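PDB 3O7B: ribosomal RNA small subunit methyltransferase Nep1 from Archaeoglobus fulgidus, which probably methylates N1 of a specific pseudouridine in 16S ribosomal RNA, using S-adenosyl-L-methionine as methyl donor, and so takes part in ribosome biogenesis. Local coordinates for residues 166-172 / 188-193; 179-184 / 213-217; 37-41 / 61-66. One frame throughout, in Å; residues are numbered along the deposited sequence.

Contact 1: residues 166-172 / 188-193; sequences GRDVLLF and DVAVCI. With SAH (S-adenosyl-L-homocysteine), chain C.
Asp-168 to Phe-172 and Val-189 to Ile-193 run as parallel neighbours, their axes 4.5 Å apart at 19°, tied by five backbone hydrogen bonds from Asp-168 N to Asp-188 O at one end to Phe-172 N to Cys-192 O at the other. On one face of the sheet Val-169 CG1 meets Cys-192 SG at 3.9 Å, and Leu-171 CD1 reaches across to Cys-192 CB at 4.0 Å. With CG opposite its own backbone N (chi1 179°) and beside the carbonyl carbon, Leu-171 brings CD1 within reach of Cys-192. The other face carries Leu-170, whose CD1 lies 4.1 Å from Val-189 CB, and Val-191, whose CG1 comes obliquely to Phe-172 CE2 at 3.8 Å. The Phe-172 ring turns an edge to the carbonyl oxygen of Cys-192, roughly in the ring plane. The carbonyl O of Phe-172 accepts a 2.6 Å hydrogen bond from ribose O2' of S-adenosylhomocysteine, so this strand end forms part of its pocket. At the opposite end Arg-167 lays its CB on Ala-190 CB at 4.0 Å while its guanidinium forms a salt bridge with Glu-106. The pair belongs to a beta-alpha-beta unit through helix 181-184; strands 28-35 and 212-215 flank it, helix 203-209 packs over Leu-171 and Cys-192, and helix 224-239 over Phe-172 and Val-191.

Contact 2: residues 179-184 / 213-217; sequences FEFSEL and KEVSL. With SAH (S-adenosyl-L-homocysteine), chain C; TYR (tyrosine), chain B.
The Phe-179 ring lies flat against the aliphatic part of Lys-213, whose CD sits 3.6 Å from the ring centroid and only 10° off the normal, a CH-pi contact over the middle of the face. Lys-213 gets there by a bend at chi3 (-72°) in an otherwise extended chain, which carries CE across the ring. Lys-213 NZ ends off-centre, 4.8 Å from the Phe-179 centroid, as a cation-pi partner. In the plane of the same ring, Phe-179 CE2 approaches the backbone O of Glu-214 at 3.3 Å, edge on, an approach consistent with the slightly positive rim of the ring facing a carbonyl while its face meets the lysine. Leu-184 comes up from the short helix: its CD2 presses on Lys-213 CD at 3.5 Å, a tight fit for two carbons, and its CD1 meets Val-215 CG1 tip to tip at 3.8 Å. With an alanine here, both methyl contacts would go, and the lysine chain would probably lose its support beside the ring and be freer to swing off the face. Further along, Phe-181 presents its edge to Leu-217, CZ to CD2 3.8 Å, the two side chains crossing at about a right angle. Leu-217 thus touches the helix with one branch while its backbone N donates a nearly straight hydrogen bond to adenine N1 of S-adenosylhomocysteine, 2.9 Å long, and Ser-216 OG borders the bound tyrosine. A water bridges Phe-179 N and Ser-216 O. Strand 212-215 is the sheet's outermost in this chain, next to strand 168-172; Leu-184 and Phe-181 also rest on Leu-170 and Phe-172 of that strand, and helix 224-239 backs Leu-217.

Contact 3: residues 37-41 / 61-66; sequences LELIP and PEKILL
Leu-39 and Leu-65 lie at the centre of a single backbone bridge between two loops, with their CA atoms 4.3 Å apart. Two hydrogen bonds make it: Leu-66 N gives to Glu-38 O at 2.8 Å, and Ile-40 N to Ile-64 O at 2.9 Å, the latter more bent at hydrogen (146°). A water lies between Glu-38 N, from which it accepts, and Leu-66 O, extending the pairing. Both loops flank helix 48-57, one running into it from strand 28-35 and the other leaving it towards helix 68-71, so the bridge pins together the two ends of the chain section that holds this helix. Residues 61-63 form a 3-10 turn, and apolar groups gather over its carbonyls: Leu-39 CD1 sits 3.3 Å from Glu-62 O, and Ile-40 CB 3.6 Å from Pro-61 O. Among the apolar contacts, Ile-40 and Ile-64 lie side by side, CD1 to CG2 3.7 Å, while Leu-66 CD1 touches Ile-40 CG1 at 4.1 Å and its CD2 touches Pro-41 CD, the side chains of Leu-66 and Pro-41 crossing at about a right angle. Leu-37 and Leu-65 meet obliquely through their methyls, beside Met-136 and Phe-140 of helix 129-142. Charge enters with Glu-38: CG tucked between its N and carbonyl carbon (chi1 74°) sets the chain alongside Leu-66, with OE2 3.6 Å from Leu-66 CD2, and its carboxylate forms a salt bridge with Arg-84.

Contacts 1 and 2 form one continuous region: strand 168-172 pairs with both 189-194 and 212-215, Leu-171 bonds by its backbone to Lys-213 and Val-215, and helix 181-184 lies along the chain between the two strands of contact 1. Both reach S-adenosylhomocysteine. Contact 1 is buried and held by a regular ladder of backbone bonds; contact 2, at the sheet margin, is partly exposed, has no direct hydrogen bond between its segments and relies on ring, lysine and methyl packing. Contact 3 is buried too, but joins loops on the opposite side of the chain's centre, about 29 Å from contact 1 between centres, with just two backbone bonds.

Contact 1: residues 166-172 / 188-193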
loop_
_atom_site.group_PDB
_atom_site.type_symbol
_atom_site.label_atom_id
_atom_site.label_comp_id
_atom_site.label_asym_id
_atom_site.label_seq_id
_atom_site.Cartn_x
_atom_site.Cartn_y
_atom_site.Cartn_z
ATOM N N GLY A 166 -9.198 -3.438 -28.395
ATOM C CA GLY A 166 -10.469 -4.097 -28.094
ATOM C C GLY A 166 -11.111 -3.730 -26.771
ATOM O O GLY A 166 -12.108 -4.326 -26.367
ATOM N N ARG A 167 -10.550 -2.716 -26.111
ATOM C CA ARG A 167 -11.071 -2.264 -24.833
ATOM C C ARG A 167 -11.272 -0.757 -24.898
ATOM O O ARG A 167 -10.487 -0.078 -25.536
ATOM C CB ARG A 167 -10.079 -2.614 -23.718
ATOM C CG ARG A 167 -9.940 -4.106 -23.456
ATOM C CD ARG A 167 -8.657 -4.400 -22.683
ATOM N NE ARG A 167 -8.645 -5.806 -22.280
ATOM C CZ ARG A 167 -7.562 -6.569 -22.182
ATOM N NH1 ARG A 167 -6.361 -6.100 -22.458
ATOM N NH2 ARG A 167 -7.702 -7.835 -21.806
ATOM N N ASP A 168 -12.293 -0.255 -24.208
ATOM C CA ASP A 168 -12.548 1.195 -24.068
ATOM C C ASP A 168 -11.550 1.779 -23.060
ATOM O O ASP A 168 -11.633 1.469 -21.859
ATOM C CB ASP A 168 -13.963 1.432 -23.524
ATOM C CG ASP A 168 -15.057 1.144 -24.538
ATOM O OD1 ASP A 168 -14.826 1.363 -25.743
ATOM O OD2 ASP A 168 -16.158 0.724 -24.105
ATOM N N VAL A 169 -10.628 2.610 -23.521
ATOM C CA VAL A 169 -9.606 3.175 -22.651
ATOM C C VAL A 169 -10.165 4.298 -21.805
ATOM O O VAL A 169 -10.726 5.286 -22.341
ATOM C CB VAL A 169 -8.363 3.674 -23.423
ATOM C CG1 VAL A 169 -7.374 4.347 -22.476
ATOM C CG2 VAL A 169 -7.698 2.518 -24.149
ATOM N N LEU A 170 -10.012 4.176 -20.486
ATOM C CA LEU A 170 -10.402 5.216 -19.539
ATOM C C LEU A 170 -9.138 5.704 -18.869
ATOM O O LEU A 170 -8.503 4.944 -18.119
ATOM C CB LEU A 170 -11.390 4.648 -18.521
ATOM C CG LEU A 170 -12.614 3.921 -19.055
ATOM C CD1 LEU A 170 -13.411 3.323 -17.897
ATOM C CD2 LEU A 170 -13.510 4.880 -19.880
ATOM N N LEU A 171 -8.706 6.920 -19.184
ATOM C CA LEU A 171 -7.486 7.484 -18.631
ATOM C C LEU A 171 -7.863 8.390 -17.475
ATOM O O LEU A 171 -8.573 9.386 -17.647
ATOM C CB LEU A 171 -6.702 8.290 -19.679
ATOM C CG LEU A 171 -5.421 8.942 -19.183
ATOM C CD1 LEU A 171 -4.395 7.875 -18.739
ATOM C CD2 LEU A 171 -4.811 9.859 -20.242
ATOM N N PHE A 172 -7.408 8.033 -16.284
ATOM C CA PHE A 172 -7.711 8.844 -15.116
ATOM C C PHE A 172 -6.694 9.966 -15.001
ATOM O O PHE A 172 -5.494 9.731 -14.907
ATOM C CB PHE A 172 -7.831 7.936 -13.877
ATOM C CG PHE A 172 -9.104 7.146 -13.886
ATOM C CD1 PHE A 172 -10.270 7.658 -13.294
ATOM C CD2 PHE A 172 -9.195 5.943 -14.576
ATOM C CE1 PHE A 172 -11.481 6.974 -13.376
ATOM C CE2 PHE A 172 -10.400 5.249 -14.657
ATOM C CZ PHE A 172 -11.551 5.771 -14.057
ATOM N N ASP A 188 -16.036 -4.037 -22.155
ATOM C CA ASP A 188 -14.614 -4.274 -21.910
ATOM C C ASP A 188 -13.895 -2.929 -21.812
ATOM O O ASP A 188 -13.860 -2.183 -22.791
ATOM C CB ASP A 188 -13.995 -5.087 -23.054
ATOM C CG ASP A 188 -14.593 -6.485 -23.191
ATOM O OD1 ASP A 188 -15.273 -6.954 -22.248
ATOM O OD2 ASP A 188 -14.366 -7.109 -24.257
ATOM N N VAL A 189 -13.312 -2.632 -20.650
ATOM C CA VAL A 189 -12.607 -1.358 -20.449
ATOM C C VAL A 189 -11.144 -1.581 -20.108
ATOM O O VAL A 189 -10.789 -2.651 -19.621
ATOM C CB VAL A 189 -13.263 -0.450 -19.368
ATOM C CG1 VAL A 189 -14.701 -0.129 -19.757
ATOM C CG2 VAL A 189 -13.205 -1.088 -17.969
ATOM N N ALA A 190 -10.300 -0.593 -20.399
ATOM C CA ALA A 190 -8.925 -0.549 -19.921
ATOM C C ALA A 190 -8.807 0.661 -19.017
ATOM O O ALA A 190 -8.826 1.811 -19.472
ATOM C CB ALA A 190 -7.946 -0.456 -21.064
ATOM N N VAL A 191 -8.726 0.407 -17.712
ATOM C CA VAL A 191 -8.596 1.445 -16.694
ATOM C C VAL A 191 -7.130 1.788 -16.578
ATOM O O VAL A 191 -6.336 0.918 -16.223
ATOM C CB VAL A 191 -9.095 0.940 -15.325
ATOM C CG1 VAL A 191 -8.664 1.892 -14.211
ATOM C CG2 VAL A 191 -10.588 0.752 -15.342
ATOM N N CYS A 192 -6.754 3.031 -16.890
ATOM C CA CYS A 192 -5.365 3.442 -16.969
ATOM C C CYS A 192 -5.062 4.509 -15.929
ATOM O O CYS A 192 -5.699 5.583 -15.902
ATOM C CB CYS A 192 -5.037 3.964 -18.382
ATOM S SG CYS A 192 -5.176 2.694 -19.672
ATOM N N ILE A 193 -4.136 4.166 -15.036
ATOM C CA ILE A 193 -3.778 5.024 -13.916
ATOM C C ILE A 193 -2.265 5.186 -13.880
ATOM O O ILE A 193 -1.517 4.189 -13.934
ATOM C CB ILE A 193 -4.278 4.390 -12.576
ATOM C CG1 ILE A 193 -5.808 4.217 -12.596
ATOM C CG2 ILE A 193 -3.799 5.201 -11.358
ATOM C CD1 ILE A 193 -6.401 3.272 -11.508
HETATM N N SAH C . 0.217 14.147 -12.676
HETATM C CA SAH C . 0.373 14.022 -11.197
HETATM C CB SAH C . 1.451 12.994 -10.882
HETATM C CG SAH C . 0.936 11.557 -10.908
HETATM S SD SAH C . -0.433 11.269 -9.745
HETATM C C SAH C . 0.693 15.360 -10.537
HETATM O O SAH C . 0.690 16.401 -11.198
HETATM C "C5'" SAH C . -0.858 9.530 -10.037
HETATM C "C4'" SAH C . -2.007 9.222 -10.991
HETATM O "O4'" SAH C . -3.266 9.364 -10.362
HETATM C "C3'" SAH C . -2.105 10.138 -12.196
HETATM O "O3'" SAH C . -1.157 9.809 -13.181
HETATM C "C2'" SAH C . -3.527 9.900 -12.632
HETATM O "O2'" SAH C . -3.631 8.671 -13.357
HETATM C "C1'" SAH C . -4.255 9.730 -11.311
HETATM N N9 SAH C . -4.930 10.943 -10.776
HETATM C C8 SAH C . -4.408 11.880 -9.913
HETATM N N7 SAH C . -5.372 12.799 -9.644
HETATM C C5 SAH C . -6.498 12.442 -10.294
HETATM C C6 SAH C . -7.764 13.010 -10.379
HETATM N N6 SAH C . -8.067 14.141 -9.720
HETATM N N1 SAH C . -8.733 12.400 -11.140
HETATM C C2 SAH C . -8.449 11.243 -11.843
HETATM N N3 SAH C . -7.190 10.691 -11.761
HETATM C C4 SAH C . -6.230 11.279 -11.015
HETATM O O HOH W 1 -15.540 -2.418 -25.147
#

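Contact 2: residues 179-184 / 213-217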
loop_
_atom_site.group_PDB
_atom_site.type_symbol
_atom_site.label_atom_id
_atom_site.label_comp_id
_atom_site.label_asym_id
_atom_site.label_seq_id
_atom_site.Cartn_x
_atom_site.Cartn_y
_atom_site.Cartn_z
ATOM N N PHE A 179 -18.170 11.788 -15.359
ATOM C CA PHE A 179 -18.963 10.743 -15.993
ATOM C C PHE A 179 -19.610 9.823 -14.961
ATOM O O PHE A 179 -19.113 9.686 -13.841
ATOM C CB PHE A 179 -18.094 9.922 -16.960
ATOM C CG PHE A 179 -17.457 10.731 -18.071
ATOM C CD1 PHE A 179 -18.177 11.050 -19.224
ATOM C CD2 PHE A 179 -16.136 11.160 -17.970
ATOM C CE1 PHE A 179 -17.592 11.799 -20.258
ATOM C CE2 PHE A 179 -15.536 11.907 -18.994
ATOM C CZ PHE A 179 -16.267 12.229 -20.141
ATOM N N GLU A 180 -20.718 9.199 -15.355
ATOM C CA GLU A 180 -21.385 8.172 -14.556
ATOM C C GLU A 180 -20.634 6.846 -14.719
ATOM O O GLU A 180 -20.382 6.402 -15.845
ATOM C CB GLU A 180 -22.841 8.025 -15.005
ATOM C CG GLU A 180 -23.737 7.268 -14.024
ATOM C CD GLU A 180 -25.138 6.978 -14.569
ATOM O OE1 GLU A 180 -25.448 7.381 -15.718
ATOM O OE2 GLU A 180 -25.933 6.334 -13.843
ATOM N N PHE A 181 -20.280 6.217 -13.600
ATOM C CA PHE A 181 -19.468 4.997 -13.635
ATOM C C PHE A 181 -20.185 3.790 -14.235
ATOM O O PHE A 181 -19.556 2.957 -14.887
ATOM C CB PHE A 181 -18.879 4.676 -12.255
ATOM C CG PHE A 181 -17.628 5.447 -11.946
ATOM C CD1 PHE A 181 -16.400 5.041 -12.468
ATOM C CD2 PHE A 181 -17.678 6.590 -11.155
ATOM C CE1 PHE A 181 -15.236 5.759 -12.199
ATOM C CE2 PHE A 181 -16.518 7.314 -10.879
ATOM C CZ PHE A 181 -15.297 6.895 -11.404
ATOM N N SER A 182 -21.499 3.713 -14.034
ATOM C CA SER A 182 -22.307 2.650 -14.624
ATOM C C SER A 182 -22.253 2.702 -16.149
ATOM O O SER A 182 -22.382 1.672 -16.818
ATOM C CB SER A 182 -23.754 2.736 -14.140
ATOM O OG SER A 182 -24.316 3.995 -14.456
ATOM N N GLU A 183 -22.057 3.905 -16.688
ATOM C CA GLU A 183 -21.867 4.083 -18.127
ATOM C C GLU A 183 -20.412 3.833 -18.525
ATOM O O GLU A 183 -20.148 3.183 -19.542
ATOM C CB GLU A 183 -22.312 5.483 -18.576
ATOM C CG GLU A 183 -23.699 5.915 -18.070
ATOM C CD GLU A 183 -24.805 4.918 -18.398
ATOM O OE1 GLU A 183 -24.918 4.498 -19.574
ATOM O OE2 GLU A 183 -25.569 4.560 -17.473
ATOM N N LEU A 184 -19.482 4.349 -17.718
ATOM C CA LEU A 184 -18.043 4.241 -17.981
ATOM C C LEU A 184 -17.544 2.806 -17.980
ATOM O O LEU A 184 -16.812 2.389 -18.879
ATOM C CB LEU A 184 -17.249 5.008 -16.927
ATOM C CG LEU A 184 -17.018 6.510 -17.024
ATOM C CD1 LEU A 184 -16.085 6.925 -15.895
ATOM C CD2 LEU A 184 -16.436 6.909 -18.370
ATOM N N LYS A 213 -11.031 8.134 -23.232
ATOM C CA LYS A 213 -11.837 9.109 -22.504
ATOM C C LYS A 213 -11.070 9.473 -21.248
ATOM O O LYS A 213 -10.597 8.574 -20.543
ATOM C CB LYS A 213 -13.169 8.490 -22.133
ATOM C CG LYS A 213 -14.052 9.397 -21.298
ATOM C CD LYS A 213 -15.437 8.794 -21.125
ATOM C CE LYS A 213 -16.263 8.832 -22.413
ATOM N NZ LYS A 213 -17.495 8.002 -22.280
ATOM N N GLU A 214 -10.946 10.763 -20.967
ATOM C CA GLU A 214 -10.237 11.231 -19.772
ATOM C C GLU A 214 -11.226 11.456 -18.661
ATOM O O GLU A 214 -12.205 12.198 -18.829
ATOM C CB GLU A 214 -9.509 12.542 -20.021
ATOM C CG GLU A 214 -8.480 12.493 -21.091
ATOM C CD GLU A 214 -7.763 13.811 -21.232
ATOM O OE1 GLU A 214 -8.382 14.863 -20.933
ATOM O OE2 GLU A 214 -6.583 13.792 -21.637
ATOM N N VAL A 215 -10.954 10.828 -17.516
ATOM C CA VAL A 215 -11.897 10.827 -16.396
ATOM C C VAL A 215 -11.240 11.433 -15.160
ATOM O O VAL A 215 -10.141 11.018 -14.745
ATOM C CB VAL A 215 -12.395 9.394 -16.066
ATOM C CG1 VAL A 215 -13.440 9.422 -14.944
ATOM C CG2 VAL A 215 -12.953 8.699 -17.322
ATOM N N SER A 216 -11.903 12.443 -14.598
ATOM C CA SER A 216 -11.434 13.079 -13.377
ATOM C C SER A 216 -12.274 12.619 -12.185
ATOM O O SER A 216 -13.481 12.401 -12.302
ATOM C CB SER A 216 -11.490 14.604 -13.492
ATOM O OG SER A 216 -11.009 15.200 -12.295
ATOM N N LEU A 217 -11.613 12.438 -11.046
ATOM C CA LEU A 217 -12.311 12.123 -9.801
ATOM C C LEU A 217 -12.613 13.381 -8.984
ATOM O O LEU A 217 -13.446 13.350 -8.081
ATOM C CB LEU A 217 -11.496 11.147 -8.952
ATOM C CG LEU A 217 -11.229 9.776 -9.577
ATOM C CD1 LEU A 217 -10.358 8.950 -8.625
ATOM C CD2 LEU A 217 -12.523 9.048 -9.911
HETATM N N SAH C . 0.217 14.147 -12.676
HETATM C CA SAH C . 0.373 14.022 -11.197
HETATM C CB SAH C . 1.451 12.994 -10.882
HETATM C CG SAH C . 0.936 11.557 -10.908
HETATM S SD SAH C . -0.433 11.269 -9.745
HETATM C C SAH C . 0.693 15.360 -10.537
HETATM O O SAH C . 0.690 16.401 -11.198
HETATM C "C5'" SAH C . -0.858 9.530 -10.037
HETATM C "C4'" SAH C . -2.007 9.222 -10.991
HETATM O "O4'" SAH C . -3.266 9.364 -10.362
HETATM C "C3'" SAH C . -2.105 10.138 -12.196
HETATM O "O3'" SAH C . -1.157 9.809 -13.181
HETATM C "C2'" SAH C . -3.527 9.900 -12.632
HETATM O "O2'" SAH C . -3.631 8.671 -13.357
HETATM C "C1'" SAH C . -4.255 9.730 -11.311
HETATM N N9 SAH C . -4.930 10.943 -10.776
HETATM C C8 SAH C . -4.408 11.880 -9.913
HETATM N N7 SAH C . -5.372 12.799 -9.644
HETATM C C5 SAH C . -6.498 12.442 -10.294
HETATM C C6 SAH C . -7.764 13.010 -10.379
HETATM N N6 SAH C . -8.067 14.141 -9.720
HETATM N N1 SAH C . -8.733 12.400 -11.140
HETATM C C2 SAH C . -8.449 11.243 -11.843
HETATM N N3 SAH C . -7.190 10.691 -11.761
HETATM C C4 SAH C . -6.230 11.279 -11.015
HETATM N N TYR B . -16.807 14.025 -7.158
HETATM C CA TYR B . -16.899 15.343 -7.851
HETATM C C TYR B . -18.245 16.002 -7.546
HETATM O O TYR B . -19.250 15.318 -7.329
HETATM C CB TYR B . -16.733 15.159 -9.364
HETATM C CG TYR B . -15.877 16.210 -10.051
HETATM C CD1 TYR B . -16.130 17.574 -9.883
HETATM C CD2 TYR B . -14.826 15.836 -10.891
HETATM C CE1 TYR B . -15.351 18.537 -10.522
HETATM C CE2 TYR B . -14.039 16.793 -11.536
HETATM C CZ TYR B . -14.310 18.140 -11.347
HETATM O OH TYR B . -13.540 19.093 -11.978
HETATM O OXT TYR B . -18.368 17.232 -7.507
HETATM O O HOH W 2 -16.053 10.826 -13.029
#

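Contact 3: residues 37-41 / 61-66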
loop_
_atom_site.group_PDB
_atom_site.type_symbol
_atom_site.label_atom_id
_atom_site.label_comp_id
_atom_site.label_asym_id
_atom_site.label_seq_id
_atom_site.Cartn_x
_atom_site.Cartn_y
_atom_site.Cartn_z
ATOM N N LEU A 37 9.721 1.902 -12.559
ATOM C CA LEU A 37 10.277 0.577 -12.383
ATOM C C LEU A 37 11.337 0.354 -13.456
ATOM O O LEU A 37 11.019 0.199 -14.642
ATOM C CB LEU A 37 9.134 -0.412 -12.524
ATOM C CG LEU A 37 9.150 -1.822 -12.004
ATOM C CD1 LEU A 37 9.186 -1.799 -10.485
ATOM C CD2 LEU A 37 7.884 -2.474 -12.492
ATOM N N GLU A 38 12.592 0.370 -13.031
ATOM C CA GLU A 38 13.729 0.180 -13.932
ATOM C C GLU A 38 14.968 -0.217 -13.154
ATOM O O GLU A 38 15.099 0.109 -11.961
ATOM C CB GLU A 38 14.008 1.471 -14.727
ATOM C CG GLU A 38 14.654 2.597 -13.928
ATOM C CD GLU A 38 14.664 3.903 -14.683
ATOM O OE1 GLU A 38 15.170 3.899 -15.830
ATOM O OE2 GLU A 38 14.169 4.916 -14.150
ATOM N N LEU A 39 15.891 -0.888 -13.837
ATOM C CA LEU A 39 17.200 -1.153 -13.275
ATOM C C LEU A 39 18.063 0.114 -13.315
ATOM O O LEU A 39 17.766 1.058 -14.051
ATOM C CB LEU A 39 17.876 -2.311 -14.021
ATOM C CG LEU A 39 17.121 -3.643 -13.986
ATOM C CD1 LEU A 39 17.824 -4.685 -14.843
ATOM C CD2 LEU A 39 16.938 -4.128 -12.553
ATOM N N ILE A 40 19.115 0.143 -12.508
ATOM C CA ILE A 40 19.971 1.326 -12.446
ATOM C C ILE A 40 20.518 1.628 -13.858
ATOM O O ILE A 40 21.124 0.743 -14.474
ATOM C CB ILE A 40 21.105 1.141 -11.408
ATOM C CG1 ILE A 40 20.512 1.071 -9.987
ATOM C CG2 ILE A 40 22.105 2.304 -11.490
ATOM C CD1 ILE A 40 21.514 0.701 -8.893
ATOM N N PRO A 41 20.267 2.852 -14.384
ATOM C CA PRO A 41 20.773 3.225 -15.708
ATOM C C PRO A 41 22.294 3.176 -15.790
ATOM O O PRO A 41 22.999 3.477 -14.821
ATOM C CB PRO A 41 20.277 4.666 -15.889
ATOM C CG PRO A 41 19.112 4.783 -14.997
ATOM C CD PRO A 41 19.467 3.938 -13.800
ATOM N N PRO A 61 25.591 -3.449 -9.882
ATOM C CA PRO A 61 24.671 -2.322 -10.107
ATOM C C PRO A 61 23.650 -2.541 -11.217
ATOM O O PRO A 61 22.494 -2.133 -11.084
ATOM C CB PRO A 61 25.616 -1.177 -10.478
ATOM C CG PRO A 61 26.844 -1.477 -9.710
ATOM C CD PRO A 61 26.984 -2.978 -9.738
ATOM N N GLU A 62 24.061 -3.198 -12.299
ATOM C CA GLU A 62 23.189 -3.399 -13.458
ATOM C C GLU A 62 21.987 -4.305 -13.175
ATOM O O GLU A 62 21.038 -4.340 -13.967
ATOM C CB GLU A 62 23.987 -3.931 -14.656
ATOM C CG GLU A 62 24.574 -5.331 -14.491
ATOM C CD GLU A 62 25.139 -5.886 -15.801
ATOM O OE1 GLU A 62 25.679 -7.013 -15.791
ATOM O OE2 GLU A 62 25.029 -5.198 -16.842
ATOM N N LYS A 63 22.048 -5.033 -12.058
ATOM C CA LYS A 63 20.982 -5.957 -11.652
ATOM C C LYS A 63 20.022 -5.367 -10.607
ATOM O O LYS A 63 19.032 -6.009 -10.233
ATOM C CB LYS A 63 21.591 -7.248 -11.093
ATOM C CG LYS A 63 22.635 -7.917 -11.988
ATOM C CD LYS A 63 22.037 -8.358 -13.307
ATOM C CE LYS A 63 23.018 -9.223 -14.092
ATOM N NZ LYS A 63 23.195 -10.554 -13.462
ATOM N N ILE A 64 20.321 -4.159 -10.142
ATOM C CA ILE A 64 19.607 -3.565 -9.003
ATOM C C ILE A 64 18.523 -2.604 -9.487
ATOM O O ILE A 64 18.722 -1.833 -10.437
ATOM C CB ILE A 64 20.597 -2.854 -8.063
ATOM C CG1 ILE A 64 21.531 -3.888 -7.412
ATOM C CG2 ILE A 64 19.864 -2.041 -6.977
ATOM C CD1 ILE A 64 22.729 -3.285 -6.693
ATOM N N LEU A 65 17.358 -2.682 -8.839
ATOM C CA LEU A 65 16.247 -1.787 -9.149
ATOM C C LEU A 65 16.547 -0.381 -8.622
ATOM O O LEU A 65 17.010 -0.203 -7.487
ATOM C CB LEU A 65 14.955 -2.319 -8.515
ATOM C CG LEU A 65 13.616 -1.901 -9.128
ATOM C CD1 LEU A 65 13.362 -2.558 -10.501
ATOM C CD2 LEU A 65 12.499 -2.284 -8.163
ATOM N N LEU A 66 16.286 0.614 -9.457
ATOM C CA LEU A 66 16.484 2.008 -9.077
ATOM C C LEU A 66 15.460 2.444 -8.023
ATOM O O LEU A 66 14.254 2.259 -8.209
ATOM C CB LEU A 66 16.415 2.894 -10.329
ATOM C CG LEU A 66 16.794 4.366 -10.148
ATOM C CD1 LEU A 66 18.283 4.509 -9.814
ATOM C CD2 LEU A 66 16.408 5.202 -11.376
HETATM O O HOH W 3 12.628 1.933 -10.451
#